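Long-range contact in putative surface anchored protein (Clostridium perfringens B, PDB 4NI6), which probably forms one link of the repetitive Ig-like shaft of a bacterial cell-surface adhesin, stabilised by an internal Thr-Gln ester cross-link: residues A[65-70]-A[85-90]. Numbering follows the deposited sequence. Where two conformers were deposited one is given.
Sequences EVATKT and LDFGNQ
Strands 65-70 and 85-90 run at 139° to each other with their axes 7.9 Å apart at closest approach, the CA atoms of Lys69 and Phe87 being nearest each other, and they face one another across the two sheets of the Ig-like sandwich. Strand 63-74 is paired with strand 47-57 in one sheet and strand 81-90 with strand 31-39 in the other, so the two meet by packing between sheets, without backbone pairing to each other. Between the sheets the Phe87 ring reaches Ala67, whose CB lies 4.1 Å from Phe87 CD1 in an oblique approach. One face of that ring carries Leu85 CD2, 3.5 Å above its plane and offset toward the rim, while Leu85 CD1 meets Lys69 O. Val100 and Val33 also touch the Phe87 side chain.

A classic beta bulge sets Val66 and Ala67 together opposite Leu54, and the CB of each is directed toward segment 85-90. The Gln90 amide comes to them: its OE1 sits 3.6 Å from Ala67 CB and 3.9 Å from Val66 CG1. A bend at chi2 (-70°) folds Gln90 back on its own strand, where NE2 donates at 2.9 Å to Phe87 O, which lies in the amide plane; the bond restrains the amide's turn. Asp86 OD1 accepts from Gly88 N in an Asx turn. The Lys69 chain, CG anti to the backbone N (chi1 -173°), passes beside the Asp86 carbonyl, its CD 3.2 Å from Asp86 O.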
ATOM      1  N   GLU A  65      -3.390   0.111 -13.036  1.00 12.83           N
ATOM      2  CA  GLU A  65      -3.802   0.838 -11.849  1.00 12.94           C
ATOM      3  C   GLU A  65      -5.317   0.929 -11.782  1.00 11.01           C
ATOM      4  O   GLU A  65      -5.972   1.325 -12.753  1.00 15.09           O
ATOM      5  CB  GLU A  65      -3.189   2.230 -11.828  1.00 13.93           C
ATOM      6  CG  GLU A  65      -3.462   2.999 -10.557  1.00 15.15           C
ATOM      7  CD  GLU A  65      -2.788   4.352 -10.588  1.00 16.31           C
ATOM      8  OE1 GLU A  65      -1.548   4.412 -10.478  1.00 22.87           O
ATOM      9  OE2 GLU A  65      -3.499   5.363 -10.697  1.00 18.24           O
ATOM     10  N   VAL A  66      -5.841   0.590 -10.610  0.50 12.93           N
ATOM     11  CA  VAL A  66      -7.268   0.653 -10.306  0.50 12.07           C
ATOM     12  C   VAL A  66      -7.573   1.924  -9.530  0.50 11.14           C
ATOM     13  O   VAL A  66      -8.603   2.549  -9.750  0.50 14.27           O
ATOM     14  CB  VAL A  66      -7.702  -0.556  -9.455  0.50  9.98           C
ATOM     15  CG1 VAL A  66      -9.177  -0.459  -9.075  0.50 12.06           C
ATOM     16  CG2 VAL A  66      -7.419  -1.846 -10.207  0.50 12.25           C
ATOM     17  N   ALA A  67      -6.710   2.253  -8.569  1.00 10.43           N
ATOM     18  CA  ALA A  67      -6.953   3.372  -7.654  1.00  9.78           C
ATOM     19  C   ALA A  67      -5.601   3.913  -7.205  1.00 10.30           C
ATOM     20  O   ALA A  67      -4.635   3.170  -7.104  1.00 10.12           O
ATOM     21  CB  ALA A  67      -7.746   2.926  -6.431  1.00 12.12           C
ATOM     22  N   THR A  68      -5.581   5.193  -6.864  1.00 10.90           N
ATOM     23  CA  THR A  68      -4.412   5.832  -6.277  1.00 10.48           C
ATOM     24  C   THR A  68      -4.917   6.817  -5.228  1.00 10.91           C
ATOM     25  O   THR A  68      -5.905   7.500  -5.442  1.00 11.69           O
ATOM     26  CB  THR A  68      -3.537   6.474  -7.380  1.00 12.38           C
ATOM     27  OG1 THR A  68      -2.304   6.938  -6.807  1.00 12.91           O
ATOM     28  CG2 THR A  68      -4.215   7.658  -8.068  1.00 12.37           C
ATOM     29  N   LYS A  69      -4.138   6.957  -4.153  1.00 10.60           N
ATOM     30  CA  LYS A  69      -4.446   7.920  -3.109  1.00 10.66           C
ATOM     31  C   LYS A  69      -3.169   8.448  -2.530  1.00  9.26           C
ATOM     32  O   LYS A  69      -2.267   7.668  -2.238  1.00 10.25           O
ATOM     33  CB  LYS A  69      -5.250   7.266  -1.993  1.00 13.41           C
ATOM     34  CG  LYS A  69      -5.737   8.266  -0.973  1.00 18.48           C
ATOM     35  CD  LYS A  69      -6.764   7.650  -0.047  1.00 22.22           C
ATOM     36  CE  LYS A  69      -6.907   8.452   1.235  1.00 30.63           C
ATOM     37  NZ  LYS A  69      -7.449   9.817   0.993  1.00 33.91           N
ATOM     38  N   THR A  70      -3.111   9.764  -2.359  1.00  9.88           N
ATOM     39  CA  THR A  70      -1.959  10.386  -1.683  1.00  9.92           C
ATOM     40  C   THR A  70      -2.435  11.173  -0.465  1.00  9.74           C
ATOM     41  O   THR A  70      -3.386  11.963  -0.551  1.00 10.54           O
ATOM     42  CB  THR A  70      -1.149  11.270  -2.655  1.00  9.63           C
ATOM     43  OG1 THR A  70      -0.674  10.455  -3.725  1.00 10.05           O
ATOM     44  CG2 THR A  70       0.044  11.913  -1.963  1.00 10.96           C
ATOM     45  N   LEU A  85      -3.729   3.809   5.253  0.50 10.41           N
ATOM     46  CA  LEU A  85      -4.173   4.458   4.017  0.50 10.02           C
ATOM     47  C   LEU A  85      -5.438   3.751   3.533  0.50  9.44           C
ATOM     48  O   LEU A  85      -5.413   2.548   3.280  0.50 11.53           O
ATOM     49  CB  LEU A  85      -3.091   4.378   2.934  0.50 11.19           C
ATOM     50  CG  LEU A  85      -3.439   5.149   1.664  0.50 10.89           C
ATOM     51  CD1 LEU A  85      -2.234   5.860   1.083  0.50 12.65           C
ATOM     52  CD2 LEU A  85      -3.990   4.190   0.644  0.50 11.67           C
ATOM     53  N   ASP A  86      -6.546   4.480   3.451  1.00  9.49           N
ATOM     54  CA  ASP A  86      -7.861   3.893   3.182  1.00 11.37           C
ATOM     55  C   ASP A  86      -8.263   4.264   1.754  1.00  9.70           C
ATOM     56  O   ASP A  86      -8.455   5.446   1.451  1.00 12.32           O
ATOM     57  CB  ASP A  86      -8.869   4.490   4.191  1.00 13.10           C
ATOM     58  CG  ASP A  86     -10.227   3.828   4.175  1.00 20.69           C
ATOM     59  OD1 ASP A  86     -10.476   2.998   3.277  1.00 14.97           O
ATOM     60  OD2 ASP A  86     -11.024   4.125   5.093  1.00 64.29           O
ATOM     61  N   PHE A  87      -8.387   3.264   0.879  1.00  9.47           N
ATOM     62  CA  PHE A  87      -8.823   3.499  -0.484  1.00 10.12           C
ATOM     63  C   PHE A  87     -10.344   3.631  -0.583  1.00 11.32           C
ATOM     64  O   PHE A  87     -10.871   3.919  -1.656  1.00 14.59           O
ATOM     65  CB  PHE A  87      -8.398   2.351  -1.422  1.00 10.79           C
ATOM     66  CG  PHE A  87      -6.905   2.269  -1.648  1.00 10.59           C
ATOM     67  CD1 PHE A  87      -6.298   3.019  -2.649  1.00 12.58           C
ATOM     68  CD2 PHE A  87      -6.149   1.315  -0.983  1.00 12.88           C
ATOM     69  CE1 PHE A  87      -4.923   2.960  -2.844  1.00 12.95           C
ATOM     70  CE2 PHE A  87      -4.777   1.234  -1.204  1.00 13.25           C
ATOM     71  CZ  PHE A  87      -4.172   2.053  -2.144  1.00 11.88           C
ATOM     72  N   GLY A  88     -11.049   3.323   0.497  1.00 11.11           N
ATOM     73  CA  GLY A  88     -12.509   3.274   0.478  1.00 14.15           C
ATOM     74  C   GLY A  88     -13.046   2.106  -0.328  1.00 12.19           C
ATOM     75  O   GLY A  88     -12.346   1.140  -0.621  1.00 13.15           O
ATOM     76  N   ASN A  89     -14.310   2.231  -0.692  1.00 13.95           N
ATOM     77  CA  ASN A  89     -15.002   1.191  -1.444  1.00 14.65           C
ATOM     78  C   ASN A  89     -14.518   1.115  -2.884  1.00 13.19           C
ATOM     79  O   ASN A  89     -14.426   2.139  -3.563  1.00 16.59           O
ATOM     80  CB  ASN A  89     -16.520   1.460  -1.440  1.00 38.05           C
ATOM     81  CG  ASN A  89     -17.319   0.382  -2.159  1.00 23.56           C
ATOM     82  OD1 ASN A  89     -17.476   0.431  -3.381  1.00 30.20           O
ATOM     83  ND2 ASN A  89     -17.632  -0.680  -1.438  1.00 24.99           N
ATOM     84  N   GLN A  90     -14.123  -0.086  -3.308  1.00 14.40           N
ATOM     85  CA  GLN A  90     -13.615  -0.299  -4.648  1.00 15.47           C
ATOM     86  C   GLN A  90     -14.455  -1.351  -5.330  1.00 18.39           C
ATOM     87  O   GLN A  90     -14.741  -2.405  -4.764  1.00 16.97           O
ATOM     88  CB  GLN A  90     -12.149  -0.745  -4.579  1.00 16.14           C
ATOM     89  CG  GLN A  90     -11.229   0.318  -3.969  1.00 14.43           C
ATOM     90  CD  GLN A  90     -11.071   1.506  -4.901  1.00 14.20           C
ATOM     91  OE1 GLN A  90     -10.983   1.334  -6.106  1.00 17.51           O
ATOM     92  NE2 GLN A  90     -10.938   2.700  -4.338  1.00 15.12           N
TER